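Local coordinates for pseudoaglycone deacetylase Dbv21 (Actinoplanes teichomyceticus, PDB 3DFI), which probably removes an acetyl group from the pseudoaglycone of the lipoglycopeptide antibiotic A40926, as a zinc-binding deacetylase of the PIG-L family, at residues Pro178-Gln183 with Glu259-Val264; Ile80-Gln85 with Phe220-His225; Phe41-Gly46 with Gly93-Ala98; Ala163-Thr168 with Asp193-Pro198. One frame throughout, in Å; residues are numbered along the deposited sequence.

Interaction 1. Residues Pro178-Gln183 with Glu259-Val264; sequences PLRLWQ and ETTWPV
Trp262 lays its indole alongside the backbone at Leu181-Gln183, six-membered ring foremost. Its edge faces Leu181 O, 3.2 Å from CE3, and CH2 reaches Gln183 CB at 3.8 Å. The Gln183 amide is turned steeply to the ring, the planes 75° apart. The backbones pair as antiparallel strands: Leu181 and Trp262 form a hydrogen-bonded pair, with Leu181 N to Trp262 O at 2.9 Å and Trp262 N to Leu181 O at 2.7 Å, both donors lying in the carbonyl planes. Gln183 N adds a bond to Thr260 O.

Among Arg180, Trp182 and Thr261, which share a face of the sheet, the Arg180 chain bends at CG-CD (chi3 73°) and sends NE to Thr261 OG1, 2.6 Å away and close to the guanidinium plane. NH1 adds only weak bonds to Thr261 OG1 and O. The Thr261 hydroxyl stands between its own N and carbonyl carbon (chi1 67°), turned to the arginine.

At one end Leu181 CD1 meets Val264 CG2 at 3.6 Å, and a water links Leu179 O to Val264 N. At the other a second water joins Gln183 OE1, also bonded by His247, to Thr260 N.

Strand 179-182 lies between parallel 148-152 and antiparallel 258-266; the side chain of Trp182, about 5 Å from that of the zinc ligand Asp19, packs on helix 19-33, Leu179 and Val264 on helix 159-174, and Trp262 on strand 201-210.

Interaction 2. Residues Ile80-Gln85 with Phe220-His225; sequences IAALDQ and FQAMKH
The Ala81 methyl sits over one face of the His225 imidazole, a CH-pi contact with CB 3.6 Å from the ring centroid and 19° off the normal. It belongs to a close, alanine-lined approach between helix 71-86 and the end of helix 213-223, in the layer of helices beside the central sheet of this alpha/beta fold. The methyl lies nearer the rim than the middle of the ring, nearest to ND1 at 3.5 Å. His225 CG stands roughly opposite its carbonyl carbon (chi1 -79°), which carries the imidazole across to helix 71-86.

Beside it the backbones nearly touch: the CA atoms of Ala82 and Ala222 are 4.3 Å apart, with little more than methyl groups between the two backbones. Ala222 CB rests on Ala82 O at 3.6 Å, and Ala82 CB also touches His225 CB. At the rim the Gln85 and Gln221 chains cross at about a right angle. No hydrogen bond joins the two segments, so shape and the ring face carry the fit.

Further out, both helices lean on helix 19-33, where Val21 meets Leu83 and Ala222. Phe220 and Met223 point away from 80-85 and reach helix 240-251, Met223 touching Val21 as well; the Phe220 ring meets that of Phe241. Leu83 and Ile80 touch His90 of strand 89-92, while Arg218 bonds Gln85 O. At the centre, Ala222 O accepts His225 N at 3.1 Å while Ala82 CB lies 3.3 Å from the same oxygen.

Interaction 3. Residues Phe41-Gly46 with Gly93-Ala98; sequences FTVFAG and GRFLDA
Phe44 and Phe95 meet at a slant, without stacking: the CD1 side of the Phe44 ring lies against Phe95 CB, 3.7 Å away. Val43 fills the angle between them, its CG1 over one face of the Phe44 ring and 3.6 Å from Phe95 CD2. Phe44 CG is anti to its carbonyl carbon (chi1 -62°), and the ring presents its edge to Leu96 O, 3.4 Å from CD1. The edge of the Phe95 ring takes Val43 O near its plane, while Arg94 CG covers a face; the far end of Arg94 pairs with Asp136.

These side chains lie just past the C-terminal ends of the parallel neighbours 37-42 and 89-92, where the active-site loops of an alpha/beta sheet leave the strands. Gly93 N still bonds Thr42 O at 2.7 Å and Phe95 N bonds Val43 O at 3.3 Å, before an inverse gamma turn centred on Phe44 bends the first chain away. Gly46 N then reaches Phe95 O at 3.0 Å, from 43° above the carbonyl plane. Gly93 and Gly46 let backbone lie directly on backbone, and the Phe41 ring rests near Gly93 CA.

Of two waters between Phe44 O and Asp97, one bonds Asp97 OD2 weakly, the other Phe44 O weakly but Asp97 N well. The Asp97 side chain lies about 3 Å from that of the zinc ligand His16, in the second shell of the metal.

Interaction 4. Residues Ala163-Thr168 with Asp193-Pro198; sequences ATRDAT and DLAELP
Arg165 reaches from helix 159-174 to the 193-198 loop and sets NH2 2.8 Å from Glu196 O. The bond comes in from above the carbonyl plane, 46° out of it, and the oxygen is tilted from the guanidinium plane as well. Starting with CG opposite the backbone N (chi1 178°), the arginine runs outward and then bends at chi3 (69°), which brings the guanidinium round to the carboxylate of Asp166, the next residue. There NE and NH2 both grip OD1 side-on in a salt bridge, at 2.9 Å for Arg165 NE and 3.0 Å for Arg165 NH2, with that oxygen close to the guanidinium plane.

Helix 159-174 supplies the zinc ligand His161 one turn before Arg165, whose side chain lies about 6 Å from that histidine. The loop opposite connects helix 187-190 to strand 201-210, and the grip on Asp166 holds the arginine's rotation as it spans the two. Its third nitrogen, NH1, bonds Val153 O after strand 148-152, giving the buried group a partner for each nitrogen.

Leu197 crosses the arginine at about a right angle and drops CD2 over one guanidinium face, 3.7 Å from Arg165 NH1. Ala195 CB lies at the edge, 3.9 Å from Arg165 NH1. Asp166 OD1 also lies 3.6 Å from Pro198 CD while in the arginine's grip.

In the fold
Along the chain, interaction 3 closes before interactions 4 and 1 open, while interaction 2 starts between the two segments of interaction 3 and ends before the second segment of interaction 1. Interactions 1 and 3 both reach the same mixed sheet, centres 22 Å apart on opposite sides of the chain's centre. Interaction 4 touches both: Leu181 meets Arg165 and Leu197 of interaction 4, and Phe44 and Val43 of interaction 3 meet Thr164. Helix 159-174 therefore connects them. Interaction 2 touches none of the others and lies 26 Å from interaction 4, centre to centre. Residues of interactions 1, 3 and 4 come near zinc ligands, so all three lie close to the metal site.

Interaction 1. Residues Pro178-Gln183 with Glu259-Val264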
loop_
_atom_site.group_PDB
_atom_site.type_symbol
_atom_site.label_atom_id
_atom_site.label_comp_id
_atom_site.label_asym_id
_atom_site.label_seq_id
_atom_site.Cartn_x
_atom_site.Cartn_y
_atom_site.Cartn_z
ATOM N N PRO A 178 2.109 17.254 3.709
ATOM C CA PRO A 178 2.182 16.943 2.283
ATOM C C PRO A 178 1.911 15.463 1.952
ATOM O O PRO A 178 2.297 14.571 2.703
ATOM C CB PRO A 178 3.609 17.357 1.903
ATOM C CG PRO A 178 3.970 18.450 2.917
ATOM C CD PRO A 178 3.321 17.951 4.194
ATOM N N LEU A 179 1.242 15.224 0.827
ATOM C CA LEU A 179 0.726 13.899 0.472
ATOM C C LEU A 179 0.938 13.608 -1.021
ATOM O O LEU A 179 0.867 14.521 -1.838
ATOM C CB LEU A 179 -0.772 13.816 0.834
ATOM C CG LEU A 179 -1.573 12.586 0.362
ATOM C CD1 LEU A 179 -2.705 12.274 1.283
ATOM C CD2 LEU A 179 -2.104 12.824 -1.057
ATOM N N ARG A 180 1.220 12.338 -1.335
ATOM C CA ARG A 180 1.293 11.789 -2.699
ATOM C C ARG A 180 0.499 10.467 -2.786
ATOM O O ARG A 180 0.375 9.708 -1.816
ATOM C CB ARG A 180 2.752 11.560 -3.113
ATOM C CG ARG A 180 3.571 12.874 -3.153
ATOM C CD ARG A 180 4.928 12.679 -3.819
ATOM N NE ARG A 180 4.807 12.528 -5.272
ATOM C CZ ARG A 180 4.947 13.516 -6.156
ATOM N NH1 ARG A 180 4.809 13.263 -7.450
ATOM N NH2 ARG A 180 5.235 14.753 -5.760
ATOM N N LEU A 181 -0.068 10.221 -3.949
ATOM C CA LEU A 181 -0.831 9.028 -4.180
ATOM C C LEU A 181 -0.005 8.184 -5.124
ATOM O O LEU A 181 0.452 8.672 -6.166
ATOM C CB LEU A 181 -2.199 9.376 -4.783
ATOM C CG LEU A 181 -3.139 10.233 -3.905
ATOM C CD1 LEU A 181 -4.487 10.397 -4.542
ATOM C CD2 LEU A 181 -3.289 9.649 -2.487
ATOM N N TRP A 182 0.189 6.914 -4.759
ATOM C CA TRP A 182 0.960 5.989 -5.585
ATOM C C TRP A 182 0.138 5.178 -6.595
ATOM O O TRP A 182 -1.062 4.996 -6.433
ATOM C CB TRP A 182 1.813 5.058 -4.721
ATOM C CG TRP A 182 1.062 3.956 -3.936
ATOM C CD1 TRP A 182 0.273 2.945 -4.451
ATOM C CD2 TRP A 182 1.078 3.753 -2.504
ATOM N NE1 TRP A 182 -0.193 2.132 -3.421
ATOM C CE2 TRP A 182 0.285 2.604 -2.225
ATOM C CE3 TRP A 182 1.684 4.438 -1.428
ATOM C CZ2 TRP A 182 0.077 2.128 -0.910
ATOM C CZ3 TRP A 182 1.500 3.950 -0.132
ATOM C CH2 TRP A 182 0.683 2.817 0.118
ATOM N N GLN A 183 0.816 4.680 -7.625
ATOM C CA GLN A 183 0.212 3.828 -8.639
ATOM C C GLN A 183 0.196 2.406 -8.074
ATOM O O GLN A 183 1.280 1.807 -7.895
ATOM C CB GLN A 183 1.090 3.877 -9.889
ATOM C CG GLN A 183 0.543 3.202 -11.154
ATOM C CD GLN A 183 1.560 3.190 -12.275
ATOM O OE1 GLN A 183 2.680 2.688 -12.048
ATOM N NE2 GLN A 183 1.245 3.673 -13.387
ATOM N N GLU A 259 9.026 4.003 -9.736
ATOM C CA GLU A 259 7.652 3.905 -9.279
ATOM C C GLU A 259 6.980 5.299 -9.472
ATOM O O GLU A 259 7.631 6.349 -9.331
ATOM C CB GLU A 259 7.640 3.453 -7.810
ATOM C CG GLU A 259 8.334 2.068 -7.574
ATOM C CD GLU A 259 8.572 1.721 -6.105
ATOM O OE1 GLU A 259 8.825 2.643 -5.279
ATOM O OE2 GLU A 259 8.507 0.514 -5.766
ATOM N N THR A 260 5.692 5.298 -9.815
ATOM C CA THR A 260 4.941 6.526 -10.124
ATOM C C THR A 260 4.070 6.960 -8.953
ATOM O O THR A 260 3.375 6.137 -8.331
ATOM C CB THR A 260 4.024 6.302 -11.343
ATOM O OG1 THR A 260 4.817 5.914 -12.459
ATOM C CG2 THR A 260 3.240 7.544 -11.703
ATOM N N THR A 261 4.096 8.255 -8.663
ATOM C CA THR A 261 3.159 8.851 -7.701
ATOM C C THR A 261 2.628 10.152 -8.268
ATOM O O THR A 261 3.229 10.692 -9.197
ATOM C CB THR A 261 3.797 9.127 -6.320
ATOM O OG1 THR A 261 4.791 10.154 -6.430
ATOM C CG2 THR A 261 4.409 7.864 -5.710
ATOM N N TRP A 262 1.517 10.659 -7.698
ATOM C CA TRP A 262 0.957 11.950 -8.102
ATOM C C TRP A 262 0.700 12.841 -6.889
ATOM O O TRP A 262 0.264 12.341 -5.833
ATOM C CB TRP A 262 -0.396 11.806 -8.811
ATOM C CG TRP A 262 -0.481 11.022 -10.057
ATOM C CD1 TRP A 262 -0.552 11.510 -11.337
ATOM C CD2 TRP A 262 -0.572 9.586 -10.167
ATOM N NE1 TRP A 262 -0.666 10.472 -12.221
ATOM C CE2 TRP A 262 -0.693 9.284 -11.533
ATOM C CE3 TRP A 262 -0.583 8.537 -9.235
ATOM C CZ2 TRP A 262 -0.792 7.968 -12.007
ATOM C CZ3 TRP A 262 -0.685 7.233 -9.698
ATOM C CH2 TRP A 262 -0.781 6.957 -11.080
ATOM N N PRO A 263 0.913 14.166 -7.043
ATOM C CA PRO A 263 0.421 15.071 -6.009
ATOM C C PRO A 263 -1.071 15.331 -6.249
ATOM O O PRO A 263 -1.596 14.983 -7.307
ATOM C CB PRO A 263 1.228 16.357 -6.245
ATOM C CG PRO A 263 1.514 16.362 -7.703
ATOM C CD PRO A 263 1.558 14.905 -8.156
ATOM N N VAL A 264 -1.739 15.948 -5.285
ATOM C CA VAL A 264 -3.178 16.149 -5.399
ATOM C C VAL A 264 -3.466 17.631 -5.328
ATOM O O VAL A 264 -2.943 18.333 -4.464
ATOM C CB VAL A 264 -3.948 15.386 -4.290
ATOM C CG1 VAL A 264 -5.446 15.586 -4.424
ATOM C CG2 VAL A 264 -3.625 13.898 -4.374
HETATM O O HOH W 1 -0.401 16.669 -2.848
HETATM O O HOH W 2 4.766 2.558 -10.248
#

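Interaction 2. Residues Ile80-Gln85 with Phe220-His225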
loop_
_atom_site.group_PDB
_atom_site.type_symbol
_atom_site.label_atom_id
_atom_site.label_comp_id
_atom_site.label_asym_id
_atom_site.label_seq_id
_atom_site.Cartn_x
_atom_site.Cartn_y
_atom_site.Cartn_z
ATOM N N ILE A 80 5.572 -7.968 8.690
ATOM C CA ILE A 80 6.737 -7.666 9.542
ATOM C C ILE A 80 8.065 -8.096 8.872
ATOM O O ILE A 80 9.010 -7.295 8.791
ATOM C CB ILE A 80 6.550 -8.268 10.954
ATOM C CG1 ILE A 80 5.394 -7.544 11.673
ATOM C CG2 ILE A 80 7.863 -8.266 11.775
ATOM C CD1 ILE A 80 4.779 -8.315 12.885
ATOM N N ALA A 81 8.119 -9.330 8.372
ATOM C CA ALA A 81 9.303 -9.854 7.660
ATOM C C ALA A 81 9.697 -8.968 6.469
ATOM O O ALA A 81 10.862 -8.568 6.332
ATOM C CB ALA A 81 9.053 -11.302 7.194
ATOM N N ALA A 82 8.716 -8.659 5.630
ATOM C CA ALA A 82 8.893 -7.755 4.486
ATOM C C ALA A 82 9.415 -6.355 4.876
ATOM O O ALA A 82 10.431 -5.895 4.360
ATOM C CB ALA A 82 7.586 -7.622 3.692
ATOM N N LEU A 83 8.731 -5.689 5.798
ATOM C CA LEU A 83 9.098 -4.301 6.134
ATOM C C LEU A 83 10.479 -4.215 6.805
ATOM O O LEU A 83 11.277 -3.308 6.502
ATOM C CB LEU A 83 7.990 -3.639 6.969
ATOM C CG LEU A 83 6.678 -3.401 6.212
ATOM C CD1 LEU A 83 5.551 -2.963 7.132
ATOM C CD2 LEU A 83 6.863 -2.393 5.089
ATOM N N ASP A 84 10.754 -5.154 7.715
ATOM C CA ASP A 84 12.097 -5.347 8.280
ATOM C C ASP A 84 13.222 -5.409 7.240
ATOM O O ASP A 84 14.313 -4.889 7.486
ATOM C CB ASP A 84 12.151 -6.629 9.123
ATOM C CG ASP A 84 11.569 -6.447 10.507
ATOM O OD1 ASP A 84 11.013 -5.362 10.803
ATOM O OD2 ASP A 84 11.659 -7.397 11.308
ATOM N N GLN A 85 12.972 -6.054 6.098
ATOM C CA GLN A 85 13.977 -6.128 5.024
ATOM C C GLN A 85 14.203 -4.768 4.323
ATOM O O GLN A 85 15.288 -4.512 3.775
ATOM C CB GLN A 85 13.639 -7.237 4.005
ATOM C CG GLN A 85 14.898 -7.955 3.354
ATOM C CD GLN A 85 15.510 -7.168 2.170
ATOM O OE1 GLN A 85 14.819 -6.375 1.514
ATOM N NE2 GLN A 85 16.796 -7.399 1.892
ATOM N N PHE A 220 12.166 -6.390 -4.229
ATOM C CA PHE A 220 11.764 -7.689 -4.762
ATOM C C PHE A 220 11.932 -8.775 -3.681
ATOM O O PHE A 220 11.083 -9.660 -3.527
ATOM C CB PHE A 220 12.547 -8.023 -6.046
ATOM C CG PHE A 220 12.072 -7.281 -7.300
ATOM C CD1 PHE A 220 12.513 -7.686 -8.567
ATOM C CD2 PHE A 220 11.206 -6.205 -7.230
ATOM C CE1 PHE A 220 12.095 -7.019 -9.724
ATOM C CE2 PHE A 220 10.788 -5.513 -8.389
ATOM C CZ PHE A 220 11.223 -5.915 -9.621
ATOM N N GLN A 221 12.995 -8.664 -2.894
ATOM C CA GLN A 221 13.226 -9.583 -1.782
ATOM C C GLN A 221 12.152 -9.459 -0.705
ATOM O O GLN A 221 11.633 -10.458 -0.221
ATOM C CB GLN A 221 14.644 -9.395 -1.210
ATOM C CG GLN A 221 15.063 -10.461 -0.200
ATOM C CD GLN A 221 15.263 -11.850 -0.812
ATOM O OE1 GLN A 221 15.761 -11.994 -1.937
ATOM N NE2 GLN A 221 14.894 -12.883 -0.053
ATOM N N ALA A 222 11.803 -8.227 -0.355
ATOM C CA ALA A 222 10.709 -7.958 0.562
ATOM C C ALA A 222 9.370 -8.541 0.081
ATOM O O ALA A 222 8.626 -9.108 0.891
ATOM C CB ALA A 222 10.587 -6.440 0.822
ATOM N N MET A 223 9.067 -8.399 -1.218
ATOM C CA MET A 223 7.827 -8.943 -1.804
ATOM C C MET A 223 7.645 -10.461 -1.621
ATOM O O MET A 223 6.519 -10.939 -1.471
ATOM C CB MET A 223 7.735 -8.619 -3.294
ATOM C CG MET A 223 7.416 -7.154 -3.613
ATOM S SD MET A 223 7.655 -6.821 -5.364
ATOM C CE MET A 223 6.544 -8.052 -6.047
ATOM N N LYS A 224 8.757 -11.200 -1.648
ATOM C CA LYS A 224 8.757 -12.658 -1.451
ATOM C C LYS A 224 8.147 -13.062 -0.110
ATOM O O LYS A 224 7.600 -14.160 0.015
ATOM C CB LYS A 224 10.172 -13.224 -1.562
ATOM C CG LYS A 224 10.785 -13.071 -2.940
ATOM C CD LYS A 224 12.214 -13.585 -2.977
ATOM C CE LYS A 224 12.886 -13.224 -4.298
ATOM N NZ LYS A 224 14.209 -13.895 -4.439
ATOM N N HIS A 225 8.203 -12.166 0.880
ATOM C CA HIS A 225 7.662 -12.486 2.196
ATOM C C HIS A 225 6.143 -12.618 2.251
ATOM O O HIS A 225 5.627 -13.384 3.059
ATOM C CB HIS A 225 8.196 -11.557 3.276
ATOM C CG HIS A 225 9.570 -11.929 3.725
ATOM N ND1 HIS A 225 9.836 -13.123 4.366
ATOM C CD2 HIS A 225 10.759 -11.292 3.601
ATOM C CE1 HIS A 225 11.130 -13.200 4.629
ATOM N NE2 HIS A 225 11.715 -12.107 4.168
#

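Interaction 3. Residues Phe41-Gly46 with Gly93-Ala98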
loop_
_atom_site.group_PDB
_atom_site.type_symbol
_atom_site.label_atom_id
_atom_site.label_comp_id
_atom_site.label_asym_id
_atom_site.label_seq_id
_atom_site.Cartn_x
_atom_site.Cartn_y
_atom_site.Cartn_z
ATOM N N PHE A 41 1.884 1.979 7.931
ATOM C CA PHE A 41 0.689 1.680 8.738
ATOM C C PHE A 41 -0.316 1.021 7.792
ATOM O O PHE A 41 -0.630 1.583 6.761
ATOM C CB PHE A 41 0.102 2.989 9.326
ATOM C CG PHE A 41 -1.263 2.827 10.003
ATOM C CD1 PHE A 41 -2.417 3.370 9.435
ATOM C CD2 PHE A 41 -1.386 2.167 11.221
ATOM C CE1 PHE A 41 -3.680 3.240 10.090
ATOM C CE2 PHE A 41 -2.629 2.027 11.856
ATOM C CZ PHE A 41 -3.764 2.547 11.298
ATOM N N THR A 42 -0.788 -0.175 8.143
ATOM C CA THR A 42 -1.788 -0.882 7.332
ATOM C C THR A 42 -3.164 -0.818 8.009
ATOM O O THR A 42 -3.311 -1.175 9.180
ATOM C CB THR A 42 -1.336 -2.359 7.075
ATOM O OG1 THR A 42 -0.065 -2.352 6.391
ATOM C CG2 THR A 42 -2.390 -3.160 6.255
ATOM N N VAL A 43 -4.160 -0.362 7.262
ATOM C CA VAL A 43 -5.485 -0.087 7.789
ATOM C C VAL A 43 -6.178 -1.412 8.096
ATOM O O VAL A 43 -6.619 -1.638 9.224
ATOM C CB VAL A 43 -6.313 0.751 6.786
ATOM C CG1 VAL A 43 -7.754 0.924 7.282
ATOM C CG2 VAL A 43 -5.646 2.137 6.557
ATOM N N PHE A 44 -6.230 -2.289 7.092
ATOM C CA PHE A 44 -6.957 -3.549 7.229
ATOM C C PHE A 44 -6.040 -4.655 7.710
ATOM O O PHE A 44 -5.789 -5.597 6.996
ATOM C CB PHE A 44 -7.735 -3.899 5.936
ATOM C CG PHE A 44 -8.789 -2.872 5.591
ATOM C CD1 PHE A 44 -10.078 -2.988 6.089
ATOM C CD2 PHE A 44 -8.474 -1.761 4.814
ATOM C CE1 PHE A 44 -11.047 -2.008 5.819
ATOM C CE2 PHE A 44 -9.422 -0.791 4.534
ATOM C CZ PHE A 44 -10.727 -0.925 5.034
ATOM N N ALA A 45 -5.564 -4.535 8.956
ATOM C CA ALA A 45 -4.691 -5.540 9.564
ATOM C C ALA A 45 -5.296 -6.130 10.845
ATOM O O ALA A 45 -4.581 -6.730 11.636
ATOM C CB ALA A 45 -3.310 -4.962 9.839
ATOM N N GLY A 46 -6.611 -5.978 11.017
ATOM C CA GLY A 46 -7.322 -6.421 12.213
ATOM C C GLY A 46 -7.385 -7.925 12.423
ATOM O O GLY A 46 -7.166 -8.718 11.502
ATOM N N GLY A 93 -3.216 -1.739 11.862
ATOM C CA GLY A 93 -4.530 -1.138 12.174
ATOM C C GLY A 93 -5.583 -2.181 12.533
ATOM O O GLY A 93 -5.363 -3.400 12.375
ATOM N N ARG A 94 -6.732 -1.717 13.009
ATOM C CA ARG A 94 -7.727 -2.592 13.630
ATOM C C ARG A 94 -8.830 -3.097 12.687
ATOM O O ARG A 94 -9.700 -3.861 13.109
ATOM C CB ARG A 94 -8.384 -1.865 14.823
ATOM C CG ARG A 94 -9.212 -0.662 14.455
ATOM C CD ARG A 94 -9.539 0.170 15.726
ATOM N NE ARG A 94 -10.013 1.489 15.364
ATOM C CZ ARG A 94 -11.243 1.919 15.617
ATOM N NH1 ARG A 94 -12.101 1.129 16.253
ATOM N NH2 ARG A 94 -11.605 3.126 15.245
ATOM N N PHE A 95 -8.821 -2.639 11.432
ATOM C CA PHE A 95 -9.965 -2.857 10.538
ATOM C C PHE A 95 -9.924 -4.220 9.830
ATOM O O PHE A 95 -8.858 -4.724 9.504
ATOM C CB PHE A 95 -10.081 -1.691 9.551
ATOM C CG PHE A 95 -10.339 -0.360 10.235
ATOM C CD1 PHE A 95 -11.626 0.001 10.592
ATOM C CD2 PHE A 95 -9.286 0.501 10.561
ATOM C CE1 PHE A 95 -11.879 1.222 11.240
ATOM C CE2 PHE A 95 -9.530 1.719 11.227
ATOM C CZ PHE A 95 -10.821 2.070 11.544
ATOM N N LEU A 96 -11.102 -4.794 9.608
ATOM C CA LEU A 96 -11.226 -6.151 9.085
ATOM C C LEU A 96 -11.405 -6.152 7.593
ATOM O O LEU A 96 -12.232 -5.415 7.060
ATOM C CB LEU A 96 -12.383 -6.923 9.754
ATOM C CG LEU A 96 -12.253 -7.180 11.256
ATOM C CD1 LEU A 96 -13.522 -7.823 11.851
ATOM C CD2 LEU A 96 -11.014 -8.015 11.527
ATOM N N ASP A 97 -10.625 -7.010 6.934
ATOM C CA ASP A 97 -10.615 -7.123 5.487
ATOM C C ASP A 97 -12.011 -7.388 4.978
ATOM O O ASP A 97 -12.828 -8.051 5.647
ATOM C CB ASP A 97 -9.663 -8.236 5.038
ATOM C CG ASP A 97 -9.106 -8.004 3.630
ATOM O OD1 ASP A 97 -9.904 -7.979 2.659
ATOM O OD2 ASP A 97 -7.861 -7.884 3.489
ATOM N N ALA A 98 -12.283 -6.835 3.793
ATOM C CA ALA A 98 -13.604 -6.931 3.162
ATOM C C ALA A 98 -14.152 -8.340 3.284
ATOM O O ALA A 98 -15.351 -8.535 3.478
ATOM C CB ALA A 98 -13.524 -6.493 1.689
HETATM O O HOH W 3 -4.963 -6.981 4.883
HETATM O O HOH W 4 -7.923 -8.171 8.019
#

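Interaction 4. Residues Ala163-Thr168 with Asp193-Pro198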
loop_
_atom_site.group_PDB
_atom_site.type_symbol
_atom_site.label_atom_id
_atom_site.label_comp_id
_atom_site.label_asym_id
_atom_site.label_seq_id
_atom_site.Cartn_x
_atom_site.Cartn_y
_atom_site.Cartn_z
ATOM N N ALA A 163 -11.542 3.498 0.261
ATOM C CA ALA A 163 -11.783 3.971 1.630
ATOM C C ALA A 163 -10.483 4.489 2.267
ATOM O O ALA A 163 -10.484 5.573 2.860
ATOM C CB ALA A 163 -12.404 2.881 2.485
ATOM N N THR A 164 -9.389 3.724 2.134
ATOM C CA THR A 164 -8.089 4.116 2.710
ATOM C C THR A 164 -7.594 5.479 2.151
ATOM O O THR A 164 -7.207 6.395 2.906
ATOM C CB THR A 164 -7.069 3.023 2.467
ATOM O OG1 THR A 164 -7.517 1.837 3.144
ATOM C CG2 THR A 164 -5.655 3.436 2.974
ATOM N N ARG A 165 -7.629 5.593 0.832
ATOM C CA ARG A 165 -7.251 6.823 0.135
ATOM C C ARG A 165 -8.062 8.030 0.620
ATOM O O ARG A 165 -7.486 9.066 1.007
ATOM C CB ARG A 165 -7.420 6.648 -1.392
ATOM C CG ARG A 165 -7.081 7.905 -2.198
ATOM C CD ARG A 165 -7.612 7.801 -3.611
ATOM N NE ARG A 165 -9.076 7.849 -3.592
ATOM C CZ ARG A 165 -9.846 7.675 -4.656
ATOM N NH1 ARG A 165 -9.294 7.432 -5.824
ATOM N NH2 ARG A 165 -11.167 7.729 -4.540
ATOM N N ASP A 166 -9.392 7.891 0.597
ATOM C CA ASP A 166 -10.292 8.987 0.937
ATOM C C ASP A 166 -10.079 9.461 2.384
ATOM O O ASP A 166 -10.038 10.674 2.666
ATOM C CB ASP A 166 -11.752 8.585 0.673
ATOM C CG ASP A 166 -12.084 8.500 -0.844
ATOM O OD1 ASP A 166 -11.168 8.639 -1.697
ATOM O OD2 ASP A 166 -13.276 8.317 -1.186
ATOM N N ALA A 167 -9.926 8.488 3.286
ATOM C CA ALA A 167 -9.666 8.781 4.696
ATOM C C ALA A 167 -8.307 9.468 4.884
ATOM O O ALA A 167 -8.204 10.395 5.680
ATOM C CB ALA A 167 -9.737 7.487 5.545
ATOM N N THR A 168 -7.294 9.018 4.125
ATOM C CA THR A 168 -5.948 9.582 4.200
ATOM C C THR A 168 -5.928 11.028 3.684
ATOM O O THR A 168 -5.298 11.904 4.291
ATOM C CB THR A 168 -4.887 8.726 3.453
ATOM O OG1 THR A 168 -4.927 7.361 3.897
ATOM C CG2 THR A 168 -3.472 9.311 3.683
ATOM N N ASP A 193 -5.639 3.289 -14.934
ATOM C CA ASP A 193 -4.985 4.600 -14.732
ATOM C C ASP A 193 -5.951 5.592 -14.066
ATOM O O ASP A 193 -5.635 6.195 -13.016
ATOM C CB ASP A 193 -4.449 5.196 -16.064
ATOM N N LEU A 194 -7.123 5.760 -14.690
ATOM C CA LEU A 194 -8.137 6.717 -14.220
ATOM C C LEU A 194 -8.808 6.305 -12.892
ATOM O O LEU A 194 -9.653 5.411 -12.846
ATOM C CB LEU A 194 -9.188 6.982 -15.312
ATOM C CG LEU A 194 -8.789 7.611 -16.663
ATOM C CD1 LEU A 194 -7.900 8.853 -16.489
ATOM C CD2 LEU A 194 -8.145 6.602 -17.626
ATOM N N ALA A 195 -8.410 6.964 -11.815
ATOM C CA ALA A 195 -9.022 6.750 -10.503
ATOM C C ALA A 195 -10.135 7.792 -10.260
ATOM O O ALA A 195 -10.059 8.908 -10.803
ATOM C CB ALA A 195 -7.958 6.832 -9.431
ATOM N N GLU A 196 -11.163 7.445 -9.468
ATOM C CA GLU A 196 -12.271 8.400 -9.216
ATOM C C GLU A 196 -12.165 9.076 -7.845
ATOM O O GLU A 196 -12.632 8.559 -6.816
ATOM C CB GLU A 196 -13.660 7.782 -9.443
ATOM C CG GLU A 196 -14.821 8.686 -8.992
ATOM C CD GLU A 196 -16.130 8.416 -9.719
ATOM O OE1 GLU A 196 -16.833 9.402 -10.043
ATOM O OE2 GLU A 196 -16.460 7.229 -9.972
ATOM N N LEU A 197 -11.545 10.250 -7.871
ATOM C CA LEU A 197 -11.269 11.055 -6.680
ATOM C C LEU A 197 -12.517 11.684 -6.071
ATOM O O LEU A 197 -13.508 11.878 -6.778
ATOM C CB LEU A 197 -10.259 12.144 -7.031
ATOM C CG LEU A 197 -8.836 11.652 -7.284
ATOM C CD1 LEU A 197 -7.950 12.798 -7.695
ATOM C CD2 LEU A 197 -8.284 10.966 -6.044
ATOM N N PRO A 198 -12.477 11.988 -4.747
ATOM C CA PRO A 198 -13.526 12.853 -4.199
ATOM C C PRO A 198 -13.707 14.154 -5.035
ATOM O O PRO A 198 -12.780 14.616 -5.706
ATOM C CB PRO A 198 -13.014 13.191 -2.789
ATOM C CG PRO A 198 -12.107 12.055 -2.418
ATOM C CD PRO A 198 -11.509 11.551 -3.721
#